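Local coordinates for protein soluble epoxide hydrolase (Bacillus megaterium, PDB 4INZ) that is a soluble enzyme of the alpha/beta hydrolase fold, with a mostly parallel sheet flanked by helices and a helical cap above it, at residues Lys184-Pro189 against Gln202-Ser207; Asp177-Leu182 against Gly211-Met216; Gln21-Asn26 against Glu101-Ser106. The protein carries 1 engineered substitution. One frame throughout, in Å; residues are numbered along the deposited sequence. Where two conformers were deposited one is given.

Contact 1. Residues Lys184-Pro189 against Gln202-Ser207; sequences KLVIDP and QAYMNS
Between 184-189 and 202-207 the CA atoms of Ile187 and Tyr204 come nearest, 8.1 Å apart. Helix 169-193, widened into a pi-type turn at 184-187, packs there against helix 198-210. This is helix-helix packing within the cap of an alpha/beta hydrolase, with no hydrogen bond across the contact. Two aliphatic side chains from consecutive positions close on the one tyrosine. Val186 crosses Tyr204 at about a right angle, and its CG1, set anti to the backbone N (chi1 163°), approaches ring atom CE1 of Tyr204 to 3.8 Å. This is an off-centre CH-pi contact, with CG1 of Val186 4.2 Å from the centroid of the Tyr204 ring and 29° off the ring normal. Ile187 takes the root of the same side chain: its CD1 reaches CB of Tyr204 at 3.8 Å, the two side chains running past each other in opposite directions. The ring is also fixed from outside the pair, its OH hydrogen-bonded to Asp49 and the ring edge-to-face with Phe50. On helix 198-210 itself, the buried hydroxyl of Ser207 is satisfied locally, its OG donating to the backbone O of Tyr204 at 2.7 Å.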
ATOM      1  N   LYS A 184       9.760   4.614  16.041  1.00 29.03           N
ATOM      2  CA  LYS A 184      10.906   3.733  15.901  1.00 33.00           C
ATOM      3  C   LYS A 184      10.816   2.976  14.588  1.00 32.48           C
ATOM      4  O   LYS A 184      11.827   2.689  13.953  1.00 33.93           O
ATOM      5  CB  LYS A 184      10.992   2.783  17.094  1.00 39.72           C
ATOM      6  CG  LYS A 184      11.220   3.517  18.415  1.00 45.73           C
ATOM      7  CD  LYS A 184      11.424   2.568  19.590  1.00 50.68           C
ATOM      8  CE  LYS A 184      11.756   3.337  20.870  1.00 54.21           C
ATOM      9  NZ  LYS A 184      10.693   4.307  21.256  1.00 56.71           N
ATOM     10  N   LEU A 185       9.594   2.687  14.166  1.00 30.59           N
ATOM     11  CA  LEU A 185       9.368   1.919  12.951  1.00 30.46           C
ATOM     12  C   LEU A 185       9.696   2.722  11.693  1.00 28.18           C
ATOM     13  O   LEU A 185      10.394   2.232  10.806  1.00 27.67           O
ATOM     14  CB  LEU A 185       7.924   1.413  12.914  1.00 31.90           C
ATOM     15  CG  LEU A 185       7.516   0.460  11.796  1.00 31.71           C
ATOM     16  CD1 LEU A 185       8.456  -0.736  11.738  1.00 33.52           C
ATOM     17  CD2 LEU A 185       6.072   0.008  12.006  1.00 32.00           C
ATOM     18  N   VAL A 186       9.218   3.961  11.634  1.00 28.15           N
ATOM     19  CA  VAL A 186       9.304   4.764  10.413  1.00 26.78           C
ATOM     20  C   VAL A 186      10.146   6.035  10.531  1.00 25.62           C
ATOM     21  O   VAL A 186      10.896   6.377   9.615  1.00 25.79           O
ATOM     22  CB  VAL A 186       7.890   5.160   9.927  1.00 29.40           C
ATOM     23  CG1 VAL A 186       7.958   6.315   8.930  1.00 32.14           C
ATOM     24  CG2 VAL A 186       7.194   3.956   9.322  1.00 31.20           C
ATOM     25  N   ILE A 187      10.019   6.743  11.647  1.00 23.46           N
ATOM     26  CA  ILE A 187      10.664   8.045  11.779  1.00 24.11           C
ATOM     27  C   ILE A 187      12.171   7.932  11.974  1.00 25.89           C
ATOM     28  O   ILE A 187      12.956   8.557  11.260  1.00 24.46           O
ATOM     29  CB  ILE A 187      10.076   8.860  12.950  1.00 22.88           C
ATOM     30  CG1 ILE A 187       8.586   9.124  12.716  1.00 23.30           C
ATOM     31  CG2 ILE A 187      10.837  10.170  13.121  1.00 24.55           C
ATOM     32  CD1 ILE A 187       8.287   9.727  11.364  1.00 23.44           C
ATOM     33  N   ASP A 188      12.576   7.144  12.956  1.00 26.89           N
ATOM     34  CA  ASP A 188      13.990   7.053  13.287  1.00 26.75           C
ATOM     35  C   ASP A 188      14.871   6.682  12.083  1.00 26.28           C
ATOM     36  O   ASP A 188      15.858   7.357  11.810  1.00 26.48           O
ATOM     37  CB  ASP A 188      14.202   6.126  14.485  1.00 30.65           C
ATOM     38  CG  ASP A 188      13.619   6.697  15.770  1.00 33.84           C
ATOM     39  OD1 ASP A 188      13.292   7.906  15.791  1.00 32.74           O
ATOM     40  OD2 ASP A 188      13.493   5.946  16.761  1.00 36.74           O
ATOM     41  N   PRO A 189      14.506   5.628  11.337  1.00 27.10           N
ATOM     42  CA  PRO A 189      15.339   5.301  10.171  1.00 26.61           C
ATOM     43  C   PRO A 189      15.290   6.338   9.039  1.00 24.81           C
ATOM     44  O   PRO A 189      16.302   6.562   8.365  1.00 26.03           O
ATOM     45  CB  PRO A 189      14.785   3.950   9.700  1.00 29.63           C
ATOM     46  CG  PRO A 189      13.477   3.786  10.386  1.00 32.16           C
ATOM     47  CD  PRO A 189      13.555   4.552  11.660  1.00 29.10           C
ATOM     48  N   GLN A 202       6.966  15.993  11.099  1.00 22.14           N
ATOM     49  CA  GLN A 202       5.786  16.663  11.641  1.00 22.81           C
ATOM     50  C   GLN A 202       4.508  16.185  10.958  1.00 21.18           C
ATOM     51  O   GLN A 202       3.471  15.998  11.608  1.00 20.91           O
ATOM     52  CB  GLN A 202       5.922  18.183  11.500  1.00 24.33           C
ATOM     53  CG  GLN A 202       4.751  18.962  12.094  1.00 29.98           C
ATOM     54  CD  GLN A 202       4.657  18.788  13.593  1.00 36.34           C
ATOM     55  OE1 GLN A 202       5.384  19.438  14.347  1.00 37.94           O
ATOM     56  NE2 GLN A 202       3.761  17.898  14.038  1.00 36.84           N
ATOM     57  N   ALA A 203       4.579  15.992   9.646  1.00 20.78           N
ATOM     58  CA  ALA A 203       3.420  15.520   8.902  1.00 18.87           C
ATOM     59  C   ALA A 203       3.027  14.118   9.353  1.00 18.63           C
ATOM     60  O   ALA A 203       1.847  13.816   9.510  1.00 19.06           O
ATOM     61  CB  ALA A 203       3.684  15.543   7.409  1.00 20.22           C
ATOM     62  N   TYR A 204       4.017  13.258   9.547  1.00 18.11           N
ATOM     63  CA  TYR A 204       3.746  11.915  10.039  1.00 17.64           C
ATOM     64  C   TYR A 204       3.141  11.954  11.434  1.00 19.52           C
ATOM     65  O   TYR A 204       2.167  11.252  11.708  1.00 18.31           O
ATOM     66  CB  TYR A 204       5.018  11.074  10.055  1.00 18.20           C
ATOM     67  CG  TYR A 204       5.200  10.219   8.824  1.00 20.06           C
ATOM     68  CD1 TYR A 204       4.726   8.916   8.792  1.00 20.07           C
ATOM     69  CD2 TYR A 204       5.850  10.711   7.697  1.00 21.47           C
ATOM     70  CE1 TYR A 204       4.899   8.117   7.684  1.00 20.39           C
ATOM     71  CE2 TYR A 204       6.025   9.916   6.572  1.00 22.36           C
ATOM     72  CZ  TYR A 204       5.543   8.620   6.572  1.00 22.54           C
ATOM     73  OH  TYR A 204       5.712   7.817   5.462  1.00 22.71           O
ATOM     74  N   MET A 205       3.714  12.769  12.319  1.00 20.86           N
ATOM     75  CA  MET A 205       3.198  12.860  13.679  1.00 20.60           C
ATOM     76  C   MET A 205       1.748  13.332  13.665  1.00 19.65           C
ATOM     77  O   MET A 205       0.904  12.788  14.379  1.00 20.42           O
ATOM     78  CB  MET A 205       4.045  13.799  14.545  1.00 21.14           C
ATOM     79  CG  MET A 205       5.480  13.327  14.771  1.00 24.46           C
ATOM     80  SD  MET A 205       5.600  11.665  15.470  1.00 28.80           S
ATOM     81  CE  MET A 205       4.714  11.874  17.011  1.00 30.71           C
ATOM     82  N   ASN A 206       1.463  14.359  12.867  1.00 18.58           N
ATOM     83  CA  ASN A 206       0.086  14.805  12.694  1.00 18.13           C
ATOM     84  C   ASN A 206      -0.828  13.678  12.220  1.00 18.93           C
ATOM     85  O   ASN A 206      -1.970  13.551  12.684  1.00 20.33           O
ATOM     86  CB  ASN A 206       0.002  15.957  11.690  1.00 17.86           C
ATOM     87  CG  ASN A 206       0.515  17.262  12.246  1.00 19.19           C
ATOM     88  OD1 ASN A 206       0.671  17.426  13.462  1.00 20.37           O
ATOM     89  ND2 ASN A 206       0.768  18.216  11.351  1.00 18.20           N
ATOM     90  N   SER A 207      -0.338  12.872  11.279  1.00 18.72           N
ATOM     91  CA  SER A 207      -1.157  11.808  10.714  1.00 18.78           C
ATOM     92  C   SER A 207      -1.550  10.796  11.782  1.00 19.11           C
ATOM     93  O   SER A 207      -2.664  10.281  11.774  1.00 18.78           O
ATOM     94  CB  SER A 207      -0.458  11.105   9.541  1.00 18.47           C
ATOM     95  OG  SER A 207       0.465  10.119   9.985  1.00 20.37           O
TER

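Contact 2. Residues Asp177-Leu182 against Gly211-Met216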
ATOM      1  N   ASP A 177       3.761   7.177  24.645  1.00 28.73           N
ATOM      2  CA  ASP A 177       4.874   8.116  24.607  0.52 29.78           C
ATOM      3  C   ASP A 177       5.062   8.747  23.235  1.00 31.36           C
ATOM      4  O   ASP A 177       6.090   8.571  22.574  1.00 32.04           O
ATOM      5  CB  ASP A 177       6.151   7.434  25.080  0.52 30.53           C
ATOM      6  CG  ASP A 177       6.006   6.859  26.470  0.52 30.96           C
ATOM      7  OD1 ASP A 177       6.011   7.651  27.435  0.52 32.43           O
ATOM      8  OD2 ASP A 177       5.868   5.625  26.594  0.52 29.76           O
ATOM      9  N   ASN A 178       4.051   9.496  22.809  1.00 31.65           N
ATOM     10  CA  ASN A 178       4.137  10.218  21.551  1.00 31.91           C
ATOM     11  C   ASN A 178       4.356   9.264  20.371  1.00 27.78           C
ATOM     12  O   ASN A 178       5.203   9.502  19.517  1.00 27.00           O
ATOM     13  CB  ASN A 178       5.257  11.262  21.650  1.00 36.70           C
ATOM     14  CG  ASN A 178       5.280  12.214  20.474  1.00 41.67           C
ATOM     15  OD1 ASN A 178       6.350  12.597  19.991  1.00 45.09           O
ATOM     16  ND2 ASN A 178       4.098  12.606  20.003  1.00 41.31           N
ATOM     17  N   PHE A 179       3.581   8.181  20.343  1.00 26.50           N
ATOM     18  CA  PHE A 179       3.643   7.199  19.259  1.00 24.58           C
ATOM     19  C   PHE A 179       5.037   6.600  19.079  1.00 25.05           C
ATOM     20  O   PHE A 179       5.524   6.461  17.958  1.00 24.22           O
ATOM     21  CB  PHE A 179       3.140   7.811  17.951  1.00 26.24           C
ATOM     22  CG  PHE A 179       1.737   8.343  18.045  1.00 27.13           C
ATOM     23  CD1 PHE A 179       0.647   7.511  17.821  1.00 27.69           C
ATOM     24  CD2 PHE A 179       1.507   9.663  18.391  1.00 27.89           C
ATOM     25  CE1 PHE A 179      -0.650   7.992  17.926  1.00 27.46           C
ATOM     26  CE2 PHE A 179       0.208  10.159  18.503  1.00 28.95           C
ATOM     27  CZ  PHE A 179      -0.871   9.321  18.271  1.00 28.01           C
ATOM     28  N   SER A 180       5.661   6.223  20.192  1.00 25.22           N
ATOM     29  CA  SER A 180       7.035   5.741  20.183  1.00 28.62           C
ATOM     30  C   SER A 180       7.224   4.529  19.276  1.00 28.99           C
ATOM     31  O   SER A 180       8.224   4.433  18.568  1.00 29.17           O
ATOM     32  CB  SER A 180       7.494   5.412  21.606  1.00 29.72           C
ATOM     33  OG  SER A 180       6.590   4.519  22.228  1.00 31.23           O
ATOM     34  N   GLY A 181       6.264   3.607  19.293  1.00 28.87           N
ATOM     35  CA  GLY A 181       6.372   2.412  18.474  1.00 26.63           C
ATOM     36  C   GLY A 181       6.414   2.741  16.993  1.00 26.36           C
ATOM     37  O   GLY A 181       7.176   2.140  16.225  1.00 27.67           O
ATOM     38  N   LEU A 182       5.591   3.700  16.585  1.00 24.49           N
ATOM     39  CA  LEU A 182       5.540   4.115  15.184  1.00 25.21           C
ATOM     40  C   LEU A 182       6.764   4.950  14.812  1.00 26.16           C
ATOM     41  O   LEU A 182       7.280   4.853  13.698  1.00 25.05           O
ATOM     42  CB  LEU A 182       4.253   4.897  14.904  1.00 24.86           C
ATOM     43  CG  LEU A 182       2.952   4.109  15.079  1.00 24.43           C
ATOM     44  CD1 LEU A 182       1.738   5.034  15.043  1.00 25.67           C
ATOM     45  CD2 LEU A 182       2.832   3.012  14.018  1.00 26.25           C
ATOM     46  N   GLY A 211      -5.216  10.148  12.926  1.00 19.21           N
ATOM     47  CA  GLY A 211      -5.678   8.826  12.541  1.00 17.79           C
ATOM     48  C   GLY A 211      -6.002   7.978  13.750  1.00 20.95           C
ATOM     49  O   GLY A 211      -6.009   8.469  14.873  1.00 22.69           O
ATOM     50  N   SER A 212      -6.260   6.693  13.514  1.00 22.32           N
ATOM     51  CA  SER A 212      -6.573   5.753  14.583  1.00 23.15           C
ATOM     52  C   SER A 212      -5.699   4.512  14.485  1.00 23.39           C
ATOM     53  O   SER A 212      -5.795   3.743  13.522  1.00 22.22           O
ATOM     54  CB  SER A 212      -8.038   5.334  14.519  1.00 23.58           C
ATOM     55  OG  SER A 212      -8.270   4.228  15.379  1.00 23.97           O
ATOM     56  N   VAL A 213      -4.853   4.308  15.485  1.00 23.17           N
ATOM     57  CA  VAL A 213      -4.021   3.116  15.510  1.00 23.23           C
ATOM     58  C   VAL A 213      -4.894   1.865  15.583  1.00 24.43           C
ATOM     59  O   VAL A 213      -4.579   0.843  14.974  1.00 23.59           O
ATOM     60  CB  VAL A 213      -3.002   3.153  16.663  1.00 23.84           C
ATOM     61  CG1 VAL A 213      -2.301   1.801  16.798  1.00 23.55           C
ATOM     62  CG2 VAL A 213      -1.989   4.261  16.417  1.00 23.64           C
ATOM     63  N   LEU A 214      -6.007   1.951  16.306  1.00 24.93           N
ATOM     64  CA  LEU A 214      -6.939   0.827  16.366  1.00 24.50           C
ATOM     65  C   LEU A 214      -7.406   0.449  14.960  1.00 24.02           C
ATOM     66  O   LEU A 214      -7.366  -0.719  14.570  1.00 24.44           O
ATOM     67  CB  LEU A 214      -8.135   1.148  17.267  1.00 26.38           C
ATOM     68  CG  LEU A 214      -9.223   0.075  17.337  1.00 30.28           C
ATOM     69  CD1 LEU A 214      -8.643  -1.267  17.763  1.00 31.27           C
ATOM     70  CD2 LEU A 214     -10.341   0.497  18.280  1.00 31.78           C
ATOM     71  N   SER A 215      -7.833   1.448  14.195  1.00 23.81           N
ATOM     72  CA  SER A 215      -8.255   1.237  12.818  1.00 21.90           C
ATOM     73  C   SER A 215      -7.140   0.614  11.985  1.00 21.65           C
ATOM     74  O   SER A 215      -7.373  -0.324  11.223  1.00 23.78           O
ATOM     75  CB  SER A 215      -8.660   2.560  12.179  1.00 22.81           C
ATOM     76  OG  SER A 215      -9.810   3.098  12.805  1.00 25.36           O
ATOM     77  N   MET A 216      -5.931   1.153  12.116  1.00 21.32           N
ATOM     78  CA  MET A 216      -4.812   0.654  11.336  0.60 20.24           C
ATOM     79  C   MET A 216      -4.572  -0.835  11.628  1.00 21.13           C
ATOM     80  O   MET A 216      -4.418  -1.634  10.700  1.00 22.45           O
ATOM     81  CB  MET A 216      -3.570   1.524  11.587  0.60 21.53           C
ATOM     82  CG  MET A 216      -3.816   3.001  11.239  0.60 21.83           C
ATOM     83  SD  MET A 216      -2.757   4.238  12.032  0.60 23.93           S
ATOM     84  CE  MET A 216      -1.203   3.944  11.192  0.60 24.13           C
TER
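Phe179 and Val213, with CA atoms 9.5 Å apart, are the nearest backbone pair of 177-182, a distorted part of helix 169-193, and 211-216, which leads into the first turn of helix 213-220. The contact joins two helices of the alpha/beta hydrolase cap through apolar side chains alone. Val213 points at the opposite segment, and a single methyl, CG2, does the touching. It meets CD1 of Leu182 at 4.0 Å, the two side chains running antiparallel past one another. The same methyl also sits near the plane of the Phe179 ring, 4.2 Å from CE1 of Phe179, an approach to the ring edge. Leu182 reaches across with CG anti to its own carbonyl carbon (chi1 -64°). The pair lies in a wider apolar cluster: Leu182 also packs on Trp208 and Pro48, while Met174 of helix 169-193 touches both Leu182 and Val213.

The distortion has a clear backbone signature, since Asp177, Asn178 and Phe179 all have positive phi. Arg183 braces this turn, bonding the carbonyl oxygens of Asp177 and Asn178 through NH1 and NE. The helix that carries Val213 is capped in the classical way by the residue just before it. Ser212 is the N-cap; separately, OG of Ser215 is hydrogen-bonded to OH of Tyr87. The capping bond is nearly straight, with N of Ser215 3.1 Å from OG of Ser212 and an angle of 171° at the hydrogen.

Contact 3. Residues Gln21-Asn26 against Glu101-Ser106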
ATOM      1  N   GLN A  21      -8.787  17.586   0.351  1.00 45.96           N
ATOM      2  CA  GLN A  21     -10.230  17.552   0.545  1.00 47.07           C
ATOM      3  C   GLN A  21     -10.768  16.135   0.706  1.00 44.79           C
ATOM      4  O   GLN A  21     -10.009  15.178   0.882  1.00 39.48           O
ATOM      5  CB  GLN A  21     -10.961  18.270  -0.594  1.00 50.70           C
ATOM      6  CG  GLN A  21     -10.869  17.580  -1.942  1.00 54.75           C
ATOM      7  CD  GLN A  21      -9.703  18.074  -2.780  1.00 58.62           C
ATOM      8  OE1 GLN A  21      -9.867  18.945  -3.635  1.00 61.27           O
ATOM      9  NE2 GLN A  21      -8.519  17.516  -2.542  1.00 59.45           N
ATOM     10  N   TYR A  22     -12.093  16.021   0.634  1.00 47.18           N
ATOM     11  CA  TYR A  22     -12.788  14.781   0.960  1.00 47.01           C
ATOM     12  C   TYR A  22     -13.675  14.258  -0.157  1.00 48.99           C
ATOM     13  O   TYR A  22     -14.202  15.023  -0.975  1.00 51.20           O
ATOM     14  CB  TYR A  22     -13.646  14.977   2.209  1.00 47.14           C
ATOM     15  CG  TYR A  22     -12.852  15.051   3.482  1.00 48.85           C
ATOM     16  CD1 TYR A  22     -12.686  13.928   4.278  1.00 49.65           C
ATOM     17  CD2 TYR A  22     -12.256  16.238   3.886  1.00 51.41           C
ATOM     18  CE1 TYR A  22     -11.961  13.982   5.442  1.00 50.03           C
ATOM     19  CE2 TYR A  22     -11.520  16.299   5.052  1.00 52.77           C
ATOM     20  CZ  TYR A  22     -11.380  15.166   5.824  1.00 53.40           C
ATOM     21  OH  TYR A  22     -10.655  15.211   6.988  1.00 55.81           O
ATOM     22  N   ILE A  23     -13.849  12.942  -0.166  1.00 46.91           N
ATOM     23  CA  ILE A  23     -14.796  12.296  -1.057  1.00 46.59           C
ATOM     24  C   ILE A  23     -15.600  11.263  -0.269  1.00 45.63           C
ATOM     25  O   ILE A  23     -15.048  10.466   0.484  1.00 45.45           O
ATOM     26  CB  ILE A  23     -14.098  11.661  -2.285  1.00 48.41           C
ATOM     27  CG1 ILE A  23     -15.124  11.286  -3.359  1.00 48.95           C
ATOM     28  CG2 ILE A  23     -13.228  10.465  -1.874  1.00 48.09           C
ATOM     29  CD1 ILE A  23     -14.504  10.892  -4.683  1.00 49.80           C
ATOM     30  N   ASN A  24     -16.918  11.312  -0.407  1.00 46.02           N
ATOM     31  CA  ASN A  24     -17.772  10.381   0.306  1.00 45.95           C
ATOM     32  C   ASN A  24     -17.972   9.118  -0.513  1.00 45.29           C
ATOM     33  O   ASN A  24     -18.527   9.158  -1.614  1.00 45.03           O
ATOM     34  CB  ASN A  24     -19.127  11.027   0.631  1.00 48.57           C
ATOM     35  CG  ASN A  24     -20.031  10.114   1.442  1.00 51.86           C
ATOM     36  OD1 ASN A  24     -20.939   9.483   0.904  1.00 54.11           O
ATOM     37  ND2 ASN A  24     -19.786  10.043   2.748  1.00 52.56           N
ATOM     38  N   VAL A  25     -17.504   7.998   0.021  1.00 44.61           N
ATOM     39  CA  VAL A  25     -17.630   6.722  -0.662  1.00 44.32           C
ATOM     40  C   VAL A  25     -17.953   5.623   0.333  1.00 42.98           C
ATOM     41  O   VAL A  25     -17.438   5.612   1.454  1.00 42.05           O
ATOM     42  CB  VAL A  25     -16.328   6.330  -1.407  1.00 44.51           C
ATOM     43  CG1 VAL A  25     -15.937   7.397  -2.420  1.00 44.96           C
ATOM     44  CG2 VAL A  25     -15.199   6.080  -0.422  1.00 44.35           C
ATOM     45  N   ASN A  26     -18.821   4.706  -0.076  1.00 41.92           N
ATOM     46  CA  ASN A  26     -18.997   3.462   0.654  1.00 41.61           C
ATOM     47  C   ASN A  26     -19.258   3.678   2.144  1.00 42.25           C
ATOM     48  O   ASN A  26     -18.782   2.913   2.987  1.00 40.50           O
ATOM     49  CB  ASN A  26     -17.757   2.586   0.454  1.00 40.83           C
ATOM     50  CG  ASN A  26     -18.010   1.131   0.782  1.00 40.34           C
ATOM     51  OD1 ASN A  26     -19.161   0.688   0.861  1.00 41.35           O
ATOM     52  ND2 ASN A  26     -16.936   0.375   0.972  1.00 38.88           N
ATOM     53  N   GLU A 101     -14.600   6.298  -9.450  1.00 39.30           N
ATOM     54  CA  GLU A 101     -15.814   6.831 -10.054  1.00 42.14           C
ATOM     55  C   GLU A 101     -16.183   8.188  -9.467  1.00 42.07           C
ATOM     56  O   GLU A 101     -16.645   9.078 -10.183  1.00 41.39           O
ATOM     57  CB  GLU A 101     -16.970   5.855  -9.886  1.00 46.75           C
ATOM     58  CG  GLU A 101     -16.803   4.578 -10.674  1.00 50.36           C
ATOM     59  CD  GLU A 101     -18.115   3.852 -10.868  1.00 53.58           C
ATOM     60  OE1 GLU A 101     -19.118   4.274 -10.253  1.00 54.48           O
ATOM     61  OE2 GLU A 101     -18.140   2.871 -11.640  1.00 53.84           O
ATOM     62  N   GLY A 102     -15.984   8.342  -8.162  1.00 40.76           N
ATOM     63  CA  GLY A 102     -16.327   9.580  -7.487  1.00 41.45           C
ATOM     64  C   GLY A 102     -15.532  10.754  -8.023  1.00 41.00           C
ATOM     65  O   GLY A 102     -16.029  11.882  -8.089  1.00 41.43           O
ATOM     66  N   LEU A 103     -14.288  10.483  -8.405  1.00 39.10           N
ATOM     67  CA  LEU A 103     -13.401  11.505  -8.949  1.00 38.69           C
ATOM     68  C   LEU A 103     -13.721  11.819 -10.405  1.00 40.88           C
ATOM     69  O   LEU A 103     -13.180  12.768 -10.976  1.00 42.35           O
ATOM     70  CB  LEU A 103     -11.946  11.059  -8.823  1.00 36.23           C
ATOM     71  CG  LEU A 103     -11.407  10.996  -7.395  1.00 36.13           C
ATOM     72  CD1 LEU A 103     -10.040  10.339  -7.377  1.00 34.03           C
ATOM     73  CD2 LEU A 103     -11.347  12.396  -6.786  1.00 38.45           C
ATOM     74  N   GLY A 104     -14.593  11.014 -11.004  1.00 41.77           N
ATOM     75  CA  GLY A 104     -15.065  11.270 -12.353  1.00 43.21           C
ATOM     76  C   GLY A 104     -14.435  10.394 -13.420  1.00 44.34           C
ATOM     77  O   GLY A 104     -14.540  10.691 -14.610  1.00 45.66           O
ATOM     78  N   TYR A 105     -13.791   9.308 -13.001  1.00 41.80           N
ATOM     79  CA  TYR A 105     -13.071   8.433 -13.926  1.00 38.55           C
ATOM     80  C   TYR A 105     -13.692   7.041 -14.052  1.00 40.45           C
ATOM     81  O   TYR A 105     -14.432   6.597 -13.169  1.00 41.81           O
ATOM     82  CB  TYR A 105     -11.607   8.307 -13.494  1.00 35.08           C
ATOM     83  CG  TYR A 105     -10.881   9.625 -13.485  1.00 33.56           C
ATOM     84  CD1 TYR A 105     -10.857  10.418 -12.348  1.00 31.46           C
ATOM     85  CD2 TYR A 105     -10.228  10.085 -14.621  1.00 33.83           C
ATOM     86  CE1 TYR A 105     -10.194  11.627 -12.336  1.00 30.65           C
ATOM     87  CE2 TYR A 105      -9.563  11.294 -14.618  1.00 33.69           C
ATOM     88  CZ  TYR A 105      -9.548  12.060 -13.473  1.00 32.08           C
ATOM     89  OH  TYR A 105      -8.883  13.266 -13.468  1.00 33.68           O
ATOM     90  N   SER A 106     -13.389   6.362 -15.157  1.00 39.45           N
ATOM     91  CA  SER A 106     -13.788   4.970 -15.352  1.00 39.13           C
ATOM     92  C   SER A 106     -12.577   4.037 -15.253  1.00 37.58           C
ATOM     93  O   SER A 106     -12.721   2.815 -15.218  1.00 36.80           O
ATOM     94  CB  SER A 106     -14.496   4.787 -16.698  1.00 43.47           C
ATOM     95  OG  SER A 106     -13.656   5.150 -17.781  1.00 46.14           O
TER
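The Gly102-Leu103 peptide group receives the end of Ile23 on one face: CD1 of Ile23 stands almost directly above C of Gly102, at 3.5 Å, and lies 3.8 Å from N of Leu103. A second flat group, the Tyr105 ring, takes no direct part and has CB of Leu103 in plane at its edge. Ile23 belongs to an edge strand, 20-25, of the mixed sheet of this alpha/beta hydrolase, and Gly102 to the last part of helix 89-102, so the contact joins the sheet margin to the C-terminal part of a helix. Ile23 is fully extended, with CG1 anti to the backbone N (chi1 -167°) and CD1 continuing outward (chi2 170°), which carries the methyl to the peptide. Gly102 presents only its backbone here, and CD1 of Ile23 comes to 3.6 Å from its CA. Leu103 adds an apolar flank, its CD2 lying 4.1 Å from CD1 of Ile23, and packs on Leu40 as well. Just beyond, Gly104 turns the chain out of the helix in a Schellman motif, with positive phi and its N bonded to O of Glu101 at 2.9 Å. Asn26, just after the strand, is hydrogen-bonded to Gln98 and Asp95 of the same helix. With no hydrogen bond between the two segments, their attachment at the surface rests on van der Waals packing of one isoleucine methyl, while directional bonds from Asn26 to the helix lie to its side.

Contacts 1 and 2 are neighbours, with centres 10 Å apart, and share helix 169-193, which meets helix 198-210 in contact 1 and helix 213-220 in contact 2. Along the chain the pairing is concentric: 177-182 and 184-189 are followed by 202-207 and 211-216, the inner pair forming contact 1. Met205 of 202-207 bridges them by packing on Asn178 and Phe179. The result is a compact three-helix portion of the cap. Contact 3 closes earlier in the sequence, with its centre about 28 Å from that of contact 1 and 27 Å from that of contact 2; it fastens edge strand 20-25 to the last part of helix 89-102 in the core.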